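Putative isomerase (Streptomyces coelicolor A3, PDB 2OQH) probably dehydrates D-glucarate to 5-dehydro-4-deoxy-D-glucarate, as a TIM-barrel member of the enolase superfamily. Local coordinates at residues A[220-225]-A[241-246]; A[227-232]-A[261-266]. One frame throughout, in Å; residues are numbered along the deposited sequence.

Contact 1 of 2, residues A[220-225]-A[241-246]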
loop_
_atom_site.group_PDB
_atom_site.type_symbol
_atom_site.label_atom_id
_atom_site.label_comp_id
_atom_site.label_asym_id
_atom_site.label_seq_id
_atom_site.Cartn_x
_atom_site.Cartn_y
_atom_site.Cartn_z
ATOM N N GLU A 220 12.581 2.225 -13.166
ATOM C CA GLU A 220 11.350 2.999 -13.134
ATOM C C GLU A 220 11.540 4.072 -12.060
ATOM O O GLU A 220 11.180 5.227 -12.257
ATOM C CB GLU A 220 10.151 2.109 -12.809
ATOM C CG GLU A 220 8.858 2.881 -12.674
ATOM C CD GLU A 220 7.648 1.972 -12.606
ATOM O OE1 GLU A 220 7.828 0.783 -12.254
ATOM O OE2 GLU A 220 6.528 2.449 -12.895
ATOM N N TYR A 221 12.088 3.676 -10.917
ATOM C CA TYR A 221 12.398 4.632 -9.864
ATOM C C TYR A 221 13.228 4.074 -8.731
ATOM O O TYR A 221 13.287 2.863 -8.516
ATOM C CB TYR A 221 11.137 5.319 -9.303
ATOM C CG TYR A 221 10.023 4.430 -8.801
ATOM C CD1 TYR A 221 10.171 3.656 -7.646
ATOM C CD2 TYR A 221 8.796 4.405 -9.453
ATOM C CE1 TYR A 221 9.110 2.880 -7.151
ATOM C CE2 TYR A 221 7.733 3.640 -8.974
ATOM C CZ TYR A 221 7.892 2.876 -7.825
ATOM O OH TYR A 221 6.833 2.111 -7.377
ATOM N N LEU A 222 13.898 4.986 -8.039
ATOM C CA LEU A 222 14.728 4.673 -6.896
ATOM C C LEU A 222 13.835 5.035 -5.713
ATOM O O LEU A 222 13.462 6.194 -5.545
ATOM C CB LEU A 222 15.987 5.544 -6.931
ATOM C CG LEU A 222 16.993 5.471 -5.793
ATOM C CD1 LEU A 222 17.276 4.024 -5.437
ATOM C CD2 LEU A 222 18.273 6.176 -6.215
ATOM N N GLU A 223 13.479 4.044 -4.907
ATOM C CA GLU A 223 12.585 4.275 -3.783
ATOM C C GLU A 223 13.267 4.441 -2.431
ATOM O O GLU A 223 13.953 3.543 -1.961
ATOM C CB GLU A 223 11.574 3.130 -3.702
ATOM C CG GLU A 223 10.358 3.429 -2.860
ATOM C CD GLU A 223 9.363 2.273 -2.804
ATOM O OE1 GLU A 223 9.149 1.596 -3.835
ATOM O OE2 GLU A 223 8.774 2.048 -1.724
ATOM N N ASP A 224 13.057 5.595 -1.806
ATOM C CA ASP A 224 13.630 5.898 -0.493
ATOM C C ASP A 224 15.073 5.459 -0.233
ATOM O O ASP A 224 15.336 4.719 0.714
ATOM C CB ASP A 224 12.748 5.305 0.610
ATOM C CG ASP A 224 11.424 6.022 0.742
ATOM O OD1 ASP A 224 11.448 7.264 0.881
ATOM O OD2 ASP A 224 10.373 5.352 0.710
ATOM N N PRO A 225 16.033 5.913 -1.052
ATOM C CA PRO A 225 17.407 5.479 -0.775
ATOM C C PRO A 225 17.958 6.001 0.554
ATOM O O PRO A 225 18.765 5.336 1.201
ATOM C CB PRO A 225 18.193 6.009 -1.979
ATOM C CG PRO A 225 17.376 7.223 -2.420
ATOM C CD PRO A 225 15.963 6.714 -2.287
ATOM N N ILE A 241 17.512 9.578 -11.955
ATOM C CA ILE A 241 16.589 8.456 -11.871
ATOM C C ILE A 241 15.364 8.990 -11.132
ATOM O O ILE A 241 15.503 9.746 -10.173
ATOM C CB ILE A 241 17.171 7.302 -11.026
ATOM C CG1 ILE A 241 18.530 6.874 -11.569
ATOM C CG2 ILE A 241 16.214 6.121 -11.040
ATOM C CD1 ILE A 241 19.228 5.841 -10.693
ATOM N N PRO A 242 14.151 8.622 -11.570
ATOM C CA PRO A 242 12.999 9.149 -10.830
ATOM C C PRO A 242 13.088 8.702 -9.362
ATOM O O PRO A 242 13.366 7.538 -9.076
ATOM C CB PRO A 242 11.809 8.534 -11.564
ATOM C CG PRO A 242 12.308 8.428 -12.972
ATOM C CD PRO A 242 13.717 7.900 -12.779
ATOM N N LEU A 243 12.867 9.637 -8.442
ATOM C CA LEU A 243 12.939 9.356 -7.012
ATOM C C LEU A 243 11.538 9.187 -6.413
ATOM O O LEU A 243 10.660 10.026 -6.606
ATOM C CB LEU A 243 13.686 10.496 -6.314
ATOM C CG LEU A 243 14.367 10.203 -4.979
ATOM C CD1 LEU A 243 15.495 9.191 -5.183
ATOM C CD2 LEU A 243 14.911 11.502 -4.398
ATOM N N CYS A 244 11.342 8.103 -5.674
ATOM C CA CYS A 244 10.049 7.805 -5.076
ATOM C C CYS A 244 10.133 7.704 -3.555
ATOM O O CYS A 244 11.202 7.430 -3.002
ATOM C CB CYS A 244 9.518 6.493 -5.669
ATOM S SG CYS A 244 7.901 5.953 -5.072
ATOM N N THR A 245 9.010 7.932 -2.882
ATOM C CA THR A 245 8.978 7.858 -1.425
ATOM C C THR A 245 7.623 7.475 -0.840
ATOM O O THR A 245 6.571 7.712 -1.437
ATOM C CB THR A 245 9.350 9.214 -0.772
ATOM O OG1 THR A 245 9.623 9.019 0.620
ATOM C CG2 THR A 245 8.182 10.199 -0.881
ATOM N N ASN A 246 7.678 6.875 0.343
ATOM C CA ASN A 246 6.490 6.531 1.111
ATOM C C ASN A 246 6.972 6.609 2.549
ATOM O O ASN A 246 6.395 6.012 3.449
ATOM C CB ASN A 246 5.936 5.135 0.765
ATOM C CG ASN A 246 6.879 4.004 1.121
ATOM O OD1 ASN A 246 7.250 3.818 2.277
ATOM N ND2 ASN A 246 7.264 3.230 0.117
#
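Asp224 grips two consecutive residues of 241-246 with the two oxygens of its carboxylate. The hydroxyl OG1 of Thr245 donates to Asp224 OD1 at 2.5 Å, and the backbone N of Asn246 donates to Asp224 OD2 at 3.1 Å in a bent bond (149° at the hydrogen). Both oxygens use their syn lone pairs, so the fork fixes the rotation of the carboxylate. Replacing Asp224 by an alanine is likely to leave the Thr245 hydroxyl and the Asn246 amide without this acceptor, and the end of strand 243-245 less firmly tied.

Just before this fork the two parallel strands are zipped together by nearly straight backbone bonds: Leu222 N to Pro242 O (2.8 Å), Cys244 N to Leu222 O (2.9 Å) and Asp224 N to Cys244 O (2.9 Å). On one face of the sheet Leu222 and Leu243 lie side by side, and Leu243 CD1 reaches Pro225 CD. On the other, Cys244 SG stands anti to the backbone N (chi1 -179°), which carries it over the Tyr221 ring, 4.1 Å from the centroid and 18° off the normal. Cys244 CB adds a CH-pi contact to the same face, touching CD1 of Tyr221 at 3.5 Å, while the phenol OH bonds to Asn295.

Glu223 and Asn246 cross at about a right angle; Glu223 OE2 lies 2.7 Å from Asn246 ND2, but the angle is too poor for a hydrogen bond. Asp197 of the preceding strand brings a carboxylate oxygen close to the same OE2. Further out, Thr245 OG1 also bonds the backbone N of Met247 and Cys248. Acidic groups and an amide converging at the C-terminal ends of successive barrel strands are consistent with the divalent-metal site of the enolase superfamily, with Asp224 holding Asn246 from the second shell.

Contact 2 of 2, residues A[227-232]-A[261-266]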
loop_
_atom_site.group_PDB
_atom_site.type_symbol
_atom_site.label_atom_id
_atom_site.label_comp_id
_atom_site.label_asym_id
_atom_site.label_seq_id
_atom_site.Cartn_x
_atom_site.Cartn_y
_atom_site.Cartn_z
ATOM N N VAL A 227 17.192 8.889 4.215
ATOM C CA VAL A 227 16.204 9.478 5.116
ATOM C C VAL A 227 15.965 10.973 4.924
ATOM O O VAL A 227 16.867 11.710 4.546
ATOM C CB VAL A 227 16.617 9.284 6.595
ATOM C CG1 VAL A 227 16.804 7.814 6.904
ATOM C CG2 VAL A 227 17.898 10.033 6.872
ATOM N N GLY A 228 14.733 11.398 5.193
ATOM C CA GLY A 228 14.365 12.802 5.132
ATOM C C GLY A 228 14.231 13.541 3.815
ATOM O O GLY A 228 14.859 13.207 2.813
ATOM N N ILE A 229 13.403 14.578 3.845
ATOM C CA ILE A 229 13.166 15.419 2.684
ATOM C C ILE A 229 14.486 16.056 2.263
ATOM O O ILE A 229 14.771 16.172 1.072
ATOM C CB ILE A 229 12.146 16.535 3.008
ATOM C CG1 ILE A 229 10.756 15.925 3.203
ATOM C CG2 ILE A 229 12.119 17.571 1.894
ATOM C CD1 ILE A 229 9.707 16.930 3.646
ATOM N N GLU A 230 15.287 16.459 3.246
ATOM C CA GLU A 230 16.580 17.085 2.971
ATOM C C GLU A 230 17.489 16.150 2.179
ATOM O O GLU A 230 17.992 16.514 1.117
ATOM C CB GLU A 230 17.280 17.484 4.278
ATOM C CG GLU A 230 18.743 17.963 4.118
ATOM C CD GLU A 230 18.901 19.136 3.144
ATOM O OE1 GLU A 230 17.966 19.960 3.038
ATOM O OE2 GLU A 230 19.968 19.247 2.493
ATOM N N GLY A 231 17.701 14.950 2.703
ATOM C CA GLY A 231 18.554 13.995 2.024
ATOM C C GLY A 231 18.036 13.644 0.639
ATOM O O GLY A 231 18.797 13.615 -0.319
HETATM N N MSE A 232 16.735 13.381 0.537
HETATM C CA MSE A 232 16.126 13.020 -0.742
HETATM C C MSE A 232 16.279 14.119 -1.794
HETATM O O MSE A 232 16.518 13.830 -2.968
HETATM C CB MSE A 232 14.643 12.681 -0.546
HETATM C CG MSE A 232 14.394 11.372 0.215
HETATM SE SE MSE A 232 14.809 9.783 -0.848
HETATM C CE MSE A 232 13.101 9.642 -1.742
ATOM N N LEU A 261 11.220 22.070 -1.816
ATOM C CA LEU A 261 12.604 21.612 -1.768
ATOM C C LEU A 261 12.937 20.625 -2.886
ATOM O O LEU A 261 14.051 20.113 -2.944
ATOM C CB LEU A 261 12.907 20.974 -0.406
ATOM C CG LEU A 261 12.787 21.903 0.810
ATOM C CD1 LEU A 261 13.122 21.130 2.071
ATOM C CD2 LEU A 261 13.719 23.091 0.663
ATOM N N ASN A 262 11.966 20.364 -3.763
ATOM C CA ASN A 262 12.149 19.445 -4.892
ATOM C C ASN A 262 12.742 18.115 -4.453
ATOM O O ASN A 262 13.719 17.641 -5.031
ATOM C CB ASN A 262 13.062 20.083 -5.937
ATOM C CG ASN A 262 12.461 21.328 -6.539
ATOM O OD1 ASN A 262 11.429 21.271 -7.198
ATOM N ND2 ASN A 262 13.097 22.462 -6.306
ATOM N N ALA A 263 12.125 17.510 -3.447
ATOM C CA ALA A 263 12.602 16.254 -2.879
ATOM C C ALA A 263 12.207 14.958 -3.577
ATOM O O ALA A 263 12.918 13.966 -3.442
ATOM C CB ALA A 263 12.188 16.177 -1.410
ATOM N N VAL A 264 11.093 14.945 -4.307
ATOM C CA VAL A 264 10.649 13.712 -4.951
ATOM C C VAL A 264 10.002 13.876 -6.328
ATOM O O VAL A 264 9.526 14.952 -6.681
ATOM C CB VAL A 264 9.647 12.962 -4.047
ATOM C CG1 VAL A 264 10.262 12.708 -2.661
ATOM C CG2 VAL A 264 8.370 13.773 -3.913
ATOM N N ASP A 265 9.977 12.785 -7.091
ATOM C CA ASP A 265 9.385 12.775 -8.430
ATOM C C ASP A 265 8.142 11.891 -8.465
ATOM O O ASP A 265 7.272 12.050 -9.322
ATOM C CB ASP A 265 10.387 12.237 -9.456
ATOM C CG ASP A 265 11.676 13.029 -9.485
ATOM O OD1 ASP A 265 11.620 14.231 -9.830
ATOM O OD2 ASP A 265 12.743 12.452 -9.164
ATOM N N VAL A 266 8.083 10.945 -7.537
ATOM C CA VAL A 266 6.969 10.013 -7.453
ATOM C C VAL A 266 6.598 9.780 -5.995
ATOM O O VAL A 266 7.475 9.574 -5.155
ATOM C CB VAL A 266 7.347 8.646 -8.085
ATOM C CG1 VAL A 266 6.165 7.682 -8.011
ATOM C CG2 VAL A 266 7.794 8.842 -9.531
#
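Met232, a selenomethionine, runs from helix 228-238 over the backbone of Ala263 to the side chain of Val264. Its CB lies 3.6 Å from Ala263 O and 4.4 Å from Ala263 CB. At CG the chain bends, with chi2 and chi3 at -72° and -86°, and this double bend folds it back toward strand 243-245. SE then settles against the ring of Pro225, and the terminal CE meets Val264 CG1 at 4.3 Å while also packing on strand 243-245.

One turn earlier, Ile229 faces the same segment. Its branch methyl CG2 sits between Ala263 CB, at 3.6 Å, and Leu261 CD1, at 3.7 Å, and the Ile229 and Leu261 side chains cross at about a right angle. Ala263 CB also rests 3.6 Å from Ile229 O, so the small methyl is lodged against helix backbone as well as side chain. Asn262, with positive phi, closes helix 252-260 in a Schellman motif and sends the chain inward from exposed Leu261 to buried Ala263.

No hydrogen bond spans the two segments. Residues 227-232 and 261-266 meet by apolar contact, although one turn further along the helix Lys236 forms a salt bridge to Asp265. Ala263 O, buried with no polar partner in the model, pays a likely energetic price for facing a methylene group.

Overall arrangement
Both contacts belong to the C-terminal TIM-barrel domain, and their centres lie 10 Å apart. Their segments alternate along the chain: 220-225, 227-232, 241-246, then 261-266. Strand 221-223, helix 228-238 and strand 243-245 form one beta-alpha-beta unit; contact 1 joins its two parallel strands, whereas contact 2 sets its helix against the turn that enters the next strand, 266-269. Leu243 O probably accepts hydrogen bonds from Asp265 N and Val266 N, joining the two contacts within the sheet, while Met232 CE, 3.2 Å from Cys244 O, joins helix to sheet. Contact 2 thus lies where the outer helix meets the barrel wall, behind a strand pair whose C-terminal ends face the probable active site.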